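Local atomic coordinates of conserved hypothetical protein TM0937 (Thermotoga maritima, PDB entry 2ESH), a protein that is of unknown function but, as a member of the PadR-like family with a winged helix-turn-helix fold, probably binds DNA as a transcriptional regulator. Residues A[24-29]-A[79-84]; A[11-16]-A[95-100]; A[17-22]-A[88-93]; A[7-12]-A[44-49]. All coordinates share one frame; numbering follows the deposited sequence. Where two conformers were deposited one is given.

Contact 1: A[24-29]-A[79-84]; sequences EKPSHG and IYRITP
Ser27 and Tyr80 pair through their backbones as an antiparallel hydrogen-bonded pair. The bond from Tyr80 N to Ser27 O is 2.9 Å and nearly straight, at 174°. The return bond from Ser27 N to Tyr80 O is longer, 3.2 Å, and more bent. Ser27 O also lies at the edge of the Tyr80 ring, 3.4 Å from Tyr80 CD2. The Ser27 side chain starts away from the strand, and its OG bonds to Glu31. Beside the pair, Ile79 CG2 packs 3.8 Å from Pro26 CB, while Ile79 CD1 reaches the edge of the His28 ring. Arg81 has two conformers. In one, a face of its guanidinium lies toward Pro26 CG, which is offset toward the rim; this contact is less certain. The loop between helices 8-24 and 29-37 therefore adds one bridge to strand 77-82. Strand 65-70 pairs with the other edge of that strand, and Tyr80 packs on Leu56 of helix 52-61.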
loop_
_atom_site.group_PDB
_atom_site.type_symbol
_atom_site.label_atom_id
_atom_site.label_comp_id
_atom_site.label_asym_id
_atom_site.label_seq_id
_atom_site.Cartn_x
_atom_site.Cartn_y
_atom_site.Cartn_z
ATOM N N GLU A 24 -10.212 2.526 0.759
ATOM C CA GLU A 24 -10.946 2.814 1.973
ATOM C C GLU A 24 -11.563 4.235 1.958
ATOM O O GLU A 24 -12.696 4.437 2.396
ATOM C CB GLU A 24 -9.955 2.644 3.141
ATOM C CG GLU A 24 -9.714 1.160 3.512
ATOM C CD GLU A 24 -8.856 0.971 4.769
ATOM O OE1 GLU A 24 -7.973 1.806 5.019
ATOM O OE2 GLU A 24 -9.002 -0.054 5.477
ATOM N N LYS A 25 -10.819 5.231 1.438
ATOM C CA LYS A 25 -11.366 6.576 1.326
ATOM C C LYS A 25 -10.649 7.335 0.221
ATOM O O LYS A 25 -9.482 7.670 0.389
ATOM C CB LYS A 25 -11.199 7.339 2.625
ATOM C CG LYS A 25 -11.804 8.765 2.633
ATOM C CD LYS A 25 -11.641 9.499 3.986
ATOM C CE LYS A 25 -10.185 10.114 4.102
ATOM N NZ LYS A 25 -9.750 10.645 5.502
ATOM N N PRO A 26 -11.364 7.656 -0.890
ATOM C CA PRO A 26 -10.720 8.420 -1.992
ATOM C C PRO A 26 -10.130 9.733 -1.408
ATOM O O PRO A 26 -10.711 10.273 -0.464
ATOM C CB PRO A 26 -11.897 8.721 -2.896
ATOM C CG PRO A 26 -12.947 7.540 -2.527
ATOM C CD PRO A 26 -12.812 7.413 -1.112
ATOM N N SER A 27 -8.948 10.171 -1.894
ATOM C CA SER A 27 -8.268 11.303 -1.289
ATOM C C SER A 27 -7.103 11.802 -2.081
ATOM O O SER A 27 -6.768 11.260 -3.132
ATOM C CB SER A 27 -7.811 10.976 0.156
ATOM O OG SER A 27 -7.445 12.184 0.880
ATOM N N HIS A 28 -6.490 12.869 -1.585
ATOM C CA HIS A 28 -5.317 13.459 -2.274
ATOM C C HIS A 28 -3.985 13.017 -1.625
ATOM O O HIS A 28 -3.990 12.560 -0.533
ATOM C CB HIS A 28 -5.440 14.970 -2.342
ATOM C CG HIS A 28 -5.594 15.612 -1.000
ATOM N ND1 HIS A 28 -6.821 15.788 -0.399
ATOM C CD2 HIS A 28 -4.671 16.112 -0.133
ATOM C CE1 HIS A 28 -6.651 16.389 0.772
ATOM N NE2 HIS A 28 -5.356 16.569 0.963
ATOM N N GLY A 29 -2.887 13.089 -2.370
ATOM C CA GLY A 29 -1.549 13.002 -1.881
ATOM C C GLY A 29 -1.285 13.430 -0.449
ATOM O O GLY A 29 -0.829 12.606 0.337
ATOM N N ILE A 79 -8.271 14.226 -6.398
ATOM C CA ILE A 79 -8.802 13.032 -5.643
ATOM C C ILE A 79 -8.616 11.694 -6.385
ATOM O O ILE A 79 -9.052 11.492 -7.529
ATOM C CB ILE A 79 -10.237 13.229 -5.295
ATOM C CG1 ILE A 79 -10.444 14.587 -4.542
ATOM C CG2 ILE A 79 -10.732 12.077 -4.379
ATOM C CD1 ILE A 79 -9.588 14.781 -3.258
ATOM N N TYR A 80 -7.925 10.768 -5.750
ATOM C CA TYR A 80 -7.690 9.399 -6.283
ATOM C C TYR A 80 -8.766 8.476 -5.800
ATOM O O TYR A 80 -9.192 8.569 -4.659
ATOM C CB TYR A 80 -6.326 8.848 -5.850
ATOM C CG TYR A 80 -5.239 9.621 -6.435
ATOM C CD1 TYR A 80 -4.599 9.169 -7.625
ATOM C CD2 TYR A 80 -4.853 10.862 -5.872
ATOM C CE1 TYR A 80 -3.613 9.929 -8.256
ATOM C CE2 TYR A 80 -3.865 11.653 -6.507
ATOM C CZ TYR A 80 -3.239 11.152 -7.700
ATOM O OH TYR A 80 -2.247 11.874 -8.343
ATOM N N ARG A 81 -9.189 7.559 -6.672
ATOM C CA ARG A 81 -10.313 6.640 -6.384
ATOM C C ARG A 81 -9.986 5.274 -7.009
ATOM O O ARG A 81 -9.447 5.196 -8.139
ATOM C CB ARG A 81 -11.622 7.275 -6.946
ATOM C CG ARG A 81 -12.870 6.416 -7.038
ATOM C CD ARG A 81 -14.146 7.292 -7.354
ATOM N NE ARG A 81 -14.152 8.593 -6.632
ATOM C CZ ARG A 81 -14.926 8.909 -5.576
ATOM N NH1 ARG A 81 -15.793 8.001 -5.052
ATOM N NH2 ARG A 81 -14.827 10.139 -5.027
ATOM N N ILE A 82 -10.255 4.198 -6.294
ATOM C CA ILE A 82 -9.958 2.840 -6.890
ATOM C C ILE A 82 -10.915 2.509 -8.085
ATOM O O ILE A 82 -12.106 2.821 -8.026
ATOM C CB ILE A 82 -9.893 1.656 -5.814
ATOM C CG1 ILE A 82 -9.096 0.459 -6.411
ATOM C CG2 ILE A 82 -11.309 1.319 -5.287
ATOM C CD1 ILE A 82 -8.606 -0.554 -5.416
ATOM N N THR A 83 -10.368 1.912 -9.157
ATOM C CA THR A 83 -11.125 1.398 -10.228
ATOM C C THR A 83 -11.371 -0.149 -10.022
ATOM O O THR A 83 -10.701 -0.747 -9.218
ATOM C CB THR A 83 -10.342 1.547 -11.505
ATOM O OG1 THR A 83 -9.269 0.610 -11.443
ATOM C CG2 THR A 83 -9.826 3.120 -11.751
ATOM N N PRO A 84 -12.354 -0.797 -10.797
ATOM C CA PRO A 84 -12.597 -2.264 -10.694
ATOM C C PRO A 84 -11.328 -3.076 -11.051
ATOM O O PRO A 84 -11.099 -4.173 -10.542
ATOM C CB PRO A 84 -13.720 -2.554 -11.758
ATOM C CG PRO A 84 -14.386 -1.160 -12.080
ATOM C CD PRO A 84 -13.245 -0.113 -11.788
#

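Contact 2: A[11-16]-A[95-100]; sequences GWWLAS and RSLEDM
Trp12 and Trp13 meet Leu97 and Met100 in an apolar contact between two helices near the protein surface. It joins the N-terminal part of helix 8-24 to the middle of the long C-terminal helix 84-116. The short axes stay 13.1 Å apart and run at 133° to each other. Large side chains bridge this distance. Leu97 CD2 touches both indoles. It lies 3.8 Å from Trp12 CH2, at the edge of that ring, and equally close to Trp13 CZ3. Met100 makes a Met-aromatic contact with Trp12. Its SD is 3.8 Å from Trp12 CZ3 and stands obliquely to the six-membered ring, 59° off the normal. Ser96 adds a lighter touch, with CB 4.0 Å from Trp12 CZ2. Ser16 OG lies over the centre of one face of the Trp12 ring system, 3.7 Å above its plane. The same hydroxyl donates to Trp12 O at 2.7 Å. Ser16 N reaches that oxygen from the opposite face of the carbonyl plane, so two donors hold it. Just before segment 95-100 in helix 84-116, Ile93 also packs on Trp12 and Ser16. Trp13 extends the packing to Ile43, Ile46 and Met49 of the loop between helices 29-37 and 52-61.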
loop_
_atom_site.group_PDB
_atom_site.type_symbol
_atom_site.label_atom_id
_atom_site.label_comp_id
_atom_site.label_asym_id
_atom_site.label_seq_id
_atom_site.Cartn_x
_atom_site.Cartn_y
_atom_site.Cartn_z
ATOM N N GLY A 11 8.804 -1.359 -1.889
ATOM C CA GLY A 11 8.031 -1.030 -3.099
ATOM C C GLY A 11 6.640 -1.684 -3.161
ATOM O O GLY A 11 5.648 -0.997 -3.291
ATOM N N TRP A 12 6.581 -2.992 -2.904
ATOM C CA TRP A 12 5.377 -3.750 -3.028
ATOM C C TRP A 12 4.487 -3.401 -1.852
ATOM O O TRP A 12 3.302 -3.203 -1.948
ATOM C CB TRP A 12 5.742 -5.245 -3.037
ATOM C CG TRP A 12 4.525 -6.100 -3.131
ATOM C CD1 TRP A 12 3.880 -6.425 -4.269
ATOM C CD2 TRP A 12 3.806 -6.743 -2.055
ATOM N NE1 TRP A 12 2.771 -7.209 -3.989
ATOM C CE2 TRP A 12 2.699 -7.432 -2.647
ATOM C CE3 TRP A 12 3.994 -6.827 -0.673
ATOM C CZ2 TRP A 12 1.804 -8.225 -1.916
ATOM C CZ3 TRP A 12 3.101 -7.619 0.072
ATOM C CH2 TRP A 12 2.009 -8.294 -0.546
ATOM N N TRP A 13 5.116 -3.303 -0.711
ATOM C CA TRP A 13 4.405 -3.037 0.517
ATOM C C TRP A 13 3.873 -1.593 0.532
ATOM O O TRP A 13 2.777 -1.337 1.058
ATOM C CB TRP A 13 5.361 -3.289 1.679
ATOM C CG TRP A 13 4.654 -3.279 2.985
ATOM C CD1 TRP A 13 4.492 -2.227 3.813
ATOM C CD2 TRP A 13 3.952 -4.355 3.561
ATOM N NE1 TRP A 13 3.800 -2.612 4.935
ATOM C CE2 TRP A 13 3.430 -3.913 4.787
ATOM C CE3 TRP A 13 3.773 -5.698 3.195
ATOM C CZ2 TRP A 13 2.677 -4.752 5.638
ATOM C CZ3 TRP A 13 3.008 -6.551 4.059
ATOM C CH2 TRP A 13 2.475 -6.071 5.243
ATOM N N LEU A 14 4.625 -0.649 -0.045
ATOM C CA LEU A 14 4.101 0.720 -0.194
ATOM C C LEU A 14 2.859 0.825 -1.182
ATOM O O LEU A 14 1.775 1.301 -0.811
ATOM C CB LEU A 14 5.258 1.694 -0.605
ATOM C CG LEU A 14 4.890 3.214 -0.573
ATOM C CD1 LEU A 14 4.496 3.783 0.844
ATOM C CD2 LEU A 14 6.026 4.074 -1.246
ATOM N N ALA A 15 3.013 0.341 -2.411
ATOM C CA ALA A 15 1.924 0.339 -3.425
ATOM C C ALA A 15 0.675 -0.305 -2.862
ATOM O O ALA A 15 -0.412 0.210 -3.066
ATOM C CB ALA A 15 2.357 -0.374 -4.675
ATOM N N SER A 16 0.855 -1.436 -2.166
ATOM C CA SER A 16 -0.230 -2.242 -1.674
ATOM C C SER A 16 -0.971 -1.459 -0.667
ATOM O O SER A 16 -2.188 -1.434 -0.688
ATOM C CB SER A 16 0.267 -3.571 -1.068
ATOM O OG SER A 16 0.809 -4.305 -2.191
ATOM N N ARG A 95 -4.185 -12.359 -1.906
ATOM C CA ARG A 95 -3.839 -13.749 -1.920
ATOM C C ARG A 95 -2.372 -13.915 -1.497
ATOM O O ARG A 95 -2.002 -14.905 -0.822
ATOM C CB ARG A 95 -4.036 -14.273 -3.354
ATOM C CG ARG A 95 -3.401 -15.683 -3.573
ATOM C CD ARG A 95 -3.888 -16.314 -4.832
ATOM N NE ARG A 95 -5.267 -16.781 -4.681
ATOM C CZ ARG A 95 -5.987 -17.379 -5.643
ATOM N NH1 ARG A 95 -5.484 -17.577 -6.862
ATOM N NH2 ARG A 95 -7.220 -17.741 -5.386
ATOM N N SER A 96 -1.513 -13.002 -1.944
ATOM C CA SER A 96 -0.097 -13.042 -1.550
ATOM C C SER A 96 0.190 -12.770 -0.067
ATOM O O SER A 96 1.160 -13.266 0.485
ATOM C CB SER A 96 0.670 -12.008 -2.302
ATOM O OG SER A 96 1.009 -12.467 -3.560
ATOM N N LEU A 97 -0.623 -11.925 0.561
ATOM C CA LEU A 97 -0.560 -11.708 2.000
ATOM C C LEU A 97 -0.857 -13.012 2.732
ATOM O O LEU A 97 -0.176 -13.310 3.742
ATOM C CB LEU A 97 -1.508 -10.580 2.459
ATOM C CG LEU A 97 -1.127 -9.145 2.037
ATOM C CD1 LEU A 97 -2.254 -8.185 2.418
ATOM C CD2 LEU A 97 0.197 -8.675 2.726
ATOM N N GLU A 98 -1.854 -13.771 2.239
ATOM C CA GLU A 98 -2.162 -15.123 2.761
ATOM C C GLU A 98 -1.008 -16.117 2.570
ATOM O O GLU A 98 -0.739 -16.939 3.448
ATOM C CB GLU A 98 -3.435 -15.669 2.139
ATOM C CG GLU A 98 -4.680 -14.889 2.526
ATOM C CD GLU A 98 -5.809 -15.016 1.535
ATOM O OE1 GLU A 98 -5.690 -15.726 0.483
ATOM O OE2 GLU A 98 -6.846 -14.398 1.816
ATOM N N ASP A 99 -0.328 -16.029 1.425
ATOM C CA ASP A 99 0.923 -16.767 1.164
ATOM C C ASP A 99 1.968 -16.399 2.237
ATOM O O ASP A 99 2.574 -17.249 2.859
ATOM C CB ASP A 99 1.496 -16.382 -0.217
ATOM C CG ASP A 99 0.740 -16.991 -1.360
ATOM O OD1 ASP A 99 -0.169 -17.807 -1.060
ATOM O OD2 ASP A 99 1.025 -16.660 -2.551
ATOM N N MET A 100 2.149 -15.106 2.447
ATOM C CA MET A 100 3.213 -14.606 3.311
ATOM C C MET A 100 2.906 -15.045 4.690
ATOM O O MET A 100 3.775 -15.525 5.350
ATOM C CB MET A 100 3.277 -13.067 3.330
ATOM C CG MET A 100 3.752 -12.438 2.050
ATOM S SD MET A 100 3.859 -10.604 2.324
ATOM C CE MET A 100 4.972 -10.614 3.735
#

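Contact 3: A[17-22]-A[88-93]; sequences TILLLV and LYLREI
Leu19 packs on Tyr89 and Leu90 where the first helix of the winged-helix domain meets the long helix that follows the wing. Helices 8-24 and 84-116 run at 127° to each other here, and their short axes approach to 10.7 Å. The interaction across the pair is apolar. Leu19 supplies most of the first helix's side of it. Its CG is anti to the backbone N (chi1 -166°), which carries the branch toward the long helix. There Leu19 slides past Leu90, pointing the opposite way. Leu90 CD1 lies 4.0 Å from both CG and CD2 of Leu19. The same methyl comes 4.3 Å from Leu20 N, a looser touch on the backbone of the first helix. Ile93 marks the far limit of the patch, with CD1 4.5 Å from Leu19 CD2. The aromatic part is the Tyr89 ring, which takes Leu19 at its edge. This ring also stacks with Phe64, which comes just before strand 65-70. The rest of the domain core lies elsewhere around the first helix. Ile18 and Val22 pack on helix 52-61, and Leu21 packs on helix 29-37. Helix 8-24 is thus held between the long helix and the other helices of the domain. The closest approach between the two segments is 3.4 Å, from Leu19 CD2 to Tyr89 CD2.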
loop_
_atom_site.group_PDB
_atom_site.type_symbol
_atom_site.label_atom_id
_atom_site.label_comp_id
_atom_site.label_asym_id
_atom_site.label_seq_id
_atom_site.Cartn_x
_atom_site.Cartn_y
_atom_site.Cartn_z
ATOM N N THR A 17 -0.222 -0.807 0.224
ATOM C CA THR A 17 -0.823 -0.083 1.331
ATOM C C THR A 17 -1.555 1.150 0.843
ATOM O O THR A 17 -2.649 1.443 1.314
ATOM C CB THR A 17 0.244 0.373 2.340
ATOM O OG1 THR A 17 0.910 -0.782 2.861
ATOM C CG2 THR A 17 -0.398 1.146 3.451
ATOM N N ILE A 18 -0.910 1.874 -0.081
ATOM C CA ILE A 18 -1.499 3.017 -0.711
ATOM C C ILE A 18 -2.782 2.716 -1.462
ATOM O O ILE A 18 -3.777 3.488 -1.294
ATOM C CB ILE A 18 -0.573 3.786 -1.619
ATOM C CG1 ILE A 18 0.565 4.494 -0.825
ATOM C CG2 ILE A 18 -1.334 4.922 -2.224
ATOM C CD1 ILE A 18 1.671 5.149 -1.842
ATOM N N LEU A 19 -2.806 1.621 -2.218
ATOM C CA LEU A 19 -4.031 1.209 -2.933
ATOM C C LEU A 19 -5.167 1.035 -1.963
ATOM O O LEU A 19 -6.262 1.536 -2.155
ATOM C CB LEU A 19 -3.833 -0.107 -3.737
ATOM C CG LEU A 19 -4.867 -0.559 -4.810
ATOM C CD1 LEU A 19 -5.136 0.561 -5.755
ATOM C CD2 LEU A 19 -4.318 -1.709 -5.640
ATOM N N LEU A 20 -4.887 0.304 -0.908
ATOM C CA LEU A 20 -5.857 0.047 0.110
ATOM C C LEU A 20 -6.350 1.289 0.732
ATOM O O LEU A 20 -7.574 1.414 0.932
ATOM C CB LEU A 20 -5.248 -0.774 1.230
ATOM C CG LEU A 20 -6.022 -1.679 2.151
ATOM C CD1 LEU A 20 -5.419 -1.627 3.523
ATOM C CD2 LEU A 20 -7.469 -1.503 2.275
ATOM N N LEU A 21 -5.419 2.175 1.118
ATOM C CA LEU A 21 -5.830 3.362 1.845
ATOM C C LEU A 21 -6.735 4.169 0.906
ATOM O O LEU A 21 -7.802 4.668 1.297
ATOM C CB LEU A 21 -4.586 4.174 2.288
ATOM C CG LEU A 21 -3.823 3.763 3.575
ATOM C CD1 LEU A 21 -2.564 4.661 3.746
ATOM C CD2 LEU A 21 -4.709 3.790 4.792
ATOM N N VAL A 22 -6.332 4.257 -0.364
ATOM C CA VAL A 22 -7.272 4.825 -1.316
ATOM C C VAL A 22 -8.655 4.117 -1.471
ATOM O O VAL A 22 -9.650 4.819 -1.558
ATOM C CB VAL A 22 -6.689 5.052 -2.638
ATOM C CG1 VAL A 22 -7.786 5.556 -3.551
ATOM C CG2 VAL A 22 -5.450 6.040 -2.557
ATOM N N LEU A 88 -9.206 -5.757 -8.517
ATOM C CA LEU A 88 -8.639 -7.066 -8.968
ATOM C C LEU A 88 -7.153 -7.200 -8.629
ATOM O O LEU A 88 -6.673 -8.245 -8.226
ATOM C CB LEU A 88 -8.910 -7.304 -10.481
ATOM C CG LEU A 88 -10.414 -7.589 -10.821
ATOM C CD1 LEU A 88 -10.658 -7.478 -12.295
ATOM C CD2 LEU A 88 -10.805 -9.053 -10.368
ATOM N N TYR A 89 -6.425 -6.104 -8.729
ATOM C CA TYR A 89 -4.995 -6.075 -8.357
ATOM C C TYR A 89 -4.892 -6.269 -6.871
ATOM O O TYR A 89 -4.051 -7.085 -6.362
ATOM C CB TYR A 89 -4.383 -4.780 -8.794
ATOM C CG TYR A 89 -2.924 -4.620 -8.553
ATOM C CD1 TYR A 89 -1.977 -5.192 -9.427
ATOM C CD2 TYR A 89 -2.472 -3.847 -7.521
ATOM C CE1 TYR A 89 -0.619 -4.968 -9.257
ATOM C CE2 TYR A 89 -1.094 -3.616 -7.337
ATOM C CZ TYR A 89 -0.199 -4.148 -8.206
ATOM O OH TYR A 89 1.098 -3.929 -7.999
ATOM N N LEU A 90 -5.841 -5.673 -6.173
ATOM C CA LEU A 90 -5.930 -5.879 -4.729
ATOM C C LEU A 90 -6.188 -7.295 -4.233
ATOM O O LEU A 90 -5.655 -7.693 -3.159
ATOM C CB LEU A 90 -6.996 -4.947 -4.133
ATOM C CG LEU A 90 -6.799 -4.288 -2.750
ATOM C CD1 LEU A 90 -5.418 -3.715 -2.415
ATOM C CD2 LEU A 90 -7.833 -3.236 -2.522
ATOM N N ARG A 91 -7.096 -8.016 -4.890
ATOM C CA ARG A 91 -7.305 -9.439 -4.599
ATOM C C ARG A 91 -5.991 -10.242 -4.846
ATOM O O ARG A 91 -5.702 -11.158 -4.140
ATOM C CB ARG A 91 -8.388 -10.036 -5.496
ATOM C CG ARG A 91 -9.792 -9.605 -5.201
ATOM C CD ARG A 91 -10.797 -10.200 -6.287
ATOM N NE ARG A 91 -12.117 -9.613 -6.152
ATOM C CZ ARG A 91 -12.963 -9.824 -5.122
ATOM N NH1 ARG A 91 -12.675 -10.648 -4.087
ATOM N NH2 ARG A 91 -14.132 -9.201 -5.148
ATOM N N GLU A 92 -5.241 -9.919 -5.868
ATOM C CA GLU A 92 -3.928 -10.525 -6.052
ATOM C C GLU A 92 -2.974 -10.229 -4.872
ATOM O O GLU A 92 -2.213 -11.074 -4.515
ATOM C CB GLU A 92 -3.287 -9.988 -7.318
ATOM C CG GLU A 92 -3.912 -10.477 -8.671
ATOM C CD GLU A 92 -3.038 -9.993 -9.898
ATOM O OE1 GLU A 92 -2.609 -8.809 -9.932
ATOM O OE2 GLU A 92 -2.712 -10.819 -10.799
ATOM N N ILE A 93 -3.027 -9.049 -4.268
ATOM C CA ILE A 93 -2.192 -8.680 -3.112
ATOM C C ILE A 93 -2.682 -9.442 -1.910
ATOM O O ILE A 93 -1.898 -9.959 -1.101
ATOM C CB ILE A 93 -2.349 -7.180 -2.826
ATOM C CG1 ILE A 93 -1.365 -6.419 -3.710
ATOM C CG2 ILE A 93 -2.145 -6.874 -1.306
ATOM C CD1 ILE A 93 -1.801 -4.998 -3.984
#

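Contact 4: A[7-12]-A[44-49]; sequences RGFRGW and PGIGHM
The guanidinium of Arg10 has His48 CD2 over one face, and Met49 O and Ile46 O near its edge. The planes of the guanidinium and the His48 ring are 80° apart, almost perpendicular, so the two groups do not stack. The Phe9 ring takes Ile46 CG2 at its edge, 4.1 Å from Phe9 CD2. Arg10 makes the polar link between the segments. Its NH1 donates to Met49 O at 2.7 Å, with an N-H...O angle of 148°. The donor is tilted from the carbonyl plane, and the oxygen lies somewhat out of the guanidinium plane. The first two torsions of Arg10 are extended, and the bend at chi3 (68°) turns the guanidinium toward the carbonyl. On the way, the aliphatic part crosses Ile46 at a slant. Arg10 CG is 3.9 Å from Ile46 CB, and Arg10 CD is 3.4 Å from Ile46 O. The segment 44-49 lies in the loop between helices 29-37 and 52-61, and Ile46 and Met49 also pack on Trp13. Arg10 therefore uses its whole length, with carbon on Ile46 and nitrogen on Met49 O. Its positive charge meets a neutral carbonyl here, and no salt bridge forms between the segments. Between these two segments the link is one hydrogen bond plus apolar packing.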
loop_
_atom_site.group_PDB
_atom_site.type_symbol
_atom_site.label_atom_id
_atom_site.label_comp_id
_atom_site.label_asym_id
_atom_site.label_seq_id
_atom_site.Cartn_x
_atom_site.Cartn_y
_atom_site.Cartn_z
ATOM N N ARG A 7 11.968 0.185 -5.048
ATOM C CA ARG A 7 11.586 -1.134 -5.515
ATOM C C ARG A 7 11.616 -2.234 -4.380
ATOM O O ARG A 7 11.305 -1.929 -3.218
ATOM C CB ARG A 7 12.382 -1.472 -6.794
ATOM C CG ARG A 7 11.518 -1.446 -8.077
ATOM C CD ARG A 7 11.733 -0.358 -9.140
ATOM N NE ARG A 7 11.069 0.897 -8.776
ATOM C CZ ARG A 7 10.619 1.835 -9.612
ATOM N NH1 ARG A 7 10.662 1.699 -10.942
ATOM N NH2 ARG A 7 10.081 2.925 -9.086
ATOM N N GLY A 8 11.916 -3.496 -4.727
ATOM C CA GLY A 8 11.966 -4.556 -3.748
ATOM C C GLY A 8 10.668 -4.807 -2.970
ATOM O O GLY A 8 9.560 -4.436 -3.404
ATOM N N PHE A 9 10.780 -5.427 -1.800
ATOM C CA PHE A 9 9.625 -5.700 -1.012
ATOM C C PHE A 9 8.934 -4.423 -0.538
ATOM O O PHE A 9 7.711 -4.348 -0.514
ATOM C CB PHE A 9 10.068 -6.536 0.173
ATOM C CG PHE A 9 9.015 -6.753 1.186
ATOM C CD1 PHE A 9 8.026 -7.690 0.980
ATOM C CD2 PHE A 9 8.993 -6.007 2.337
ATOM C CE1 PHE A 9 7.016 -7.901 1.911
ATOM C CE2 PHE A 9 7.990 -6.234 3.273
ATOM C CZ PHE A 9 7.005 -7.195 3.028
ATOM N N ARG A 10 9.729 -3.415 -0.172
ATOM C CA ARG A 10 9.267 -2.128 0.392
ATOM C C ARG A 10 8.322 -1.405 -0.629
ATOM O O ARG A 10 7.230 -0.896 -0.251
ATOM C CB ARG A 10 10.521 -1.258 0.686
ATOM C CG ARG A 10 10.334 -0.247 1.773
ATOM C CD ARG A 10 11.332 0.932 1.734
ATOM N NE ARG A 10 11.005 1.704 0.553
ATOM C CZ ARG A 10 10.184 2.757 0.507
ATOM N NH1 ARG A 10 9.625 3.240 1.627
ATOM N NH2 ARG A 10 9.944 3.331 -0.686
ATOM N N GLY A 11 8.804 -1.359 -1.889
ATOM C CA GLY A 11 8.031 -1.030 -3.099
ATOM C C GLY A 11 6.640 -1.684 -3.161
ATOM O O GLY A 11 5.648 -0.997 -3.291
ATOM N N TRP A 12 6.581 -2.992 -2.904
ATOM C CA TRP A 12 5.377 -3.750 -3.028
ATOM C C TRP A 12 4.487 -3.401 -1.852
ATOM O O TRP A 12 3.302 -3.203 -1.948
ATOM C CB TRP A 12 5.742 -5.245 -3.037
ATOM C CG TRP A 12 4.525 -6.100 -3.131
ATOM C CD1 TRP A 12 3.880 -6.425 -4.269
ATOM C CD2 TRP A 12 3.806 -6.743 -2.055
ATOM N NE1 TRP A 12 2.771 -7.209 -3.989
ATOM C CE2 TRP A 12 2.699 -7.432 -2.647
ATOM C CE3 TRP A 12 3.994 -6.827 -0.673
ATOM C CZ2 TRP A 12 1.804 -8.225 -1.916
ATOM C CZ3 TRP A 12 3.101 -7.619 0.072
ATOM C CH2 TRP A 12 2.009 -8.294 -0.546
ATOM N N PRO A 44 10.470 -5.392 10.059
ATOM C CA PRO A 44 11.894 -5.000 10.138
ATOM C C PRO A 44 12.480 -4.401 8.849
ATOM O O PRO A 44 12.345 -4.979 7.750
ATOM C CB PRO A 44 12.587 -6.328 10.494
ATOM C CG PRO A 44 11.545 -7.071 11.273
ATOM C CD PRO A 44 10.277 -6.776 10.546
ATOM N N GLY A 45 13.080 -3.215 8.985
ATOM C CA GLY A 45 13.836 -2.618 7.912
ATOM C C GLY A 45 13.104 -1.717 6.930
ATOM O O GLY A 45 13.763 -1.096 6.080
ATOM N N ILE A 46 11.774 -1.620 7.004
ATOM C CA ILE A 46 11.066 -0.925 5.936
ATOM C C ILE A 46 10.883 0.602 6.063
ATOM O O ILE A 46 11.190 1.360 5.100
ATOM C CB ILE A 46 9.806 -1.671 5.372
ATOM C CG1 ILE A 46 8.600 -1.463 6.246
ATOM C CG2 ILE A 46 10.067 -3.160 5.125
ATOM C CD1 ILE A 46 7.326 -1.618 5.445
ATOM N N GLY A 47 10.391 1.048 7.218
ATOM C CA GLY A 47 10.246 2.498 7.485
ATOM C C GLY A 47 8.908 2.924 6.908
ATOM O O GLY A 47 7.833 2.764 7.567
ATOM N N HIS A 48 8.939 3.603 5.757
ATOM C CA HIS A 48 9.744 4.807 5.579
ATOM C C HIS A 48 8.693 5.907 5.928
ATOM O O HIS A 48 8.579 6.251 7.155
ATOM C CB HIS A 48 10.277 4.953 4.153
ATOM C CG HIS A 48 11.670 5.508 4.067
ATOM N ND1 HIS A 48 12.244 6.272 5.067
ATOM C CD2 HIS A 48 12.605 5.409 3.089
ATOM C CE1 HIS A 48 13.472 6.613 4.715
ATOM N NE2 HIS A 48 13.714 6.105 3.518
ATOM N N MET A 49 7.825 6.346 4.970
ATOM C CA MET A 49 7.374 5.541 3.812
ATOM C C MET A 49 7.773 6.189 2.410
ATOM O O MET A 49 8.788 5.758 1.773
ATOM C CB MET A 49 5.853 5.191 3.965
ATOM C CG MET A 49 5.446 3.824 4.803
ATOM S SD MET A 49 5.539 2.126 3.978
ATOM C CE MET A 49 4.048 1.255 4.521
#

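Overall arrangement
Helix 8-24 runs through contacts 2, 3 and 4, and the loop after it forms one side of contact 1. Contacts 2 and 3 are successive places along the same helix pair, with centres 9 Å apart. Between them, Ile93 CD1 lies 3.2 Å from Ser16 OG. Contact 4 meets contact 2 where Trp13 CD1 lies 3.3 Å from Ile46 CD1. Phe9 also touches Met100 there. Contact 1 joins contact 3 through Val22 and through Ile82 on Leu19. Contacts 1 and 4 lie on opposite sides of the chain's centre, with centres 22 Å apart. The bound calcium ion is about 9 Å from the Arg81 side chain of contact 1, too far for direct coordination by it.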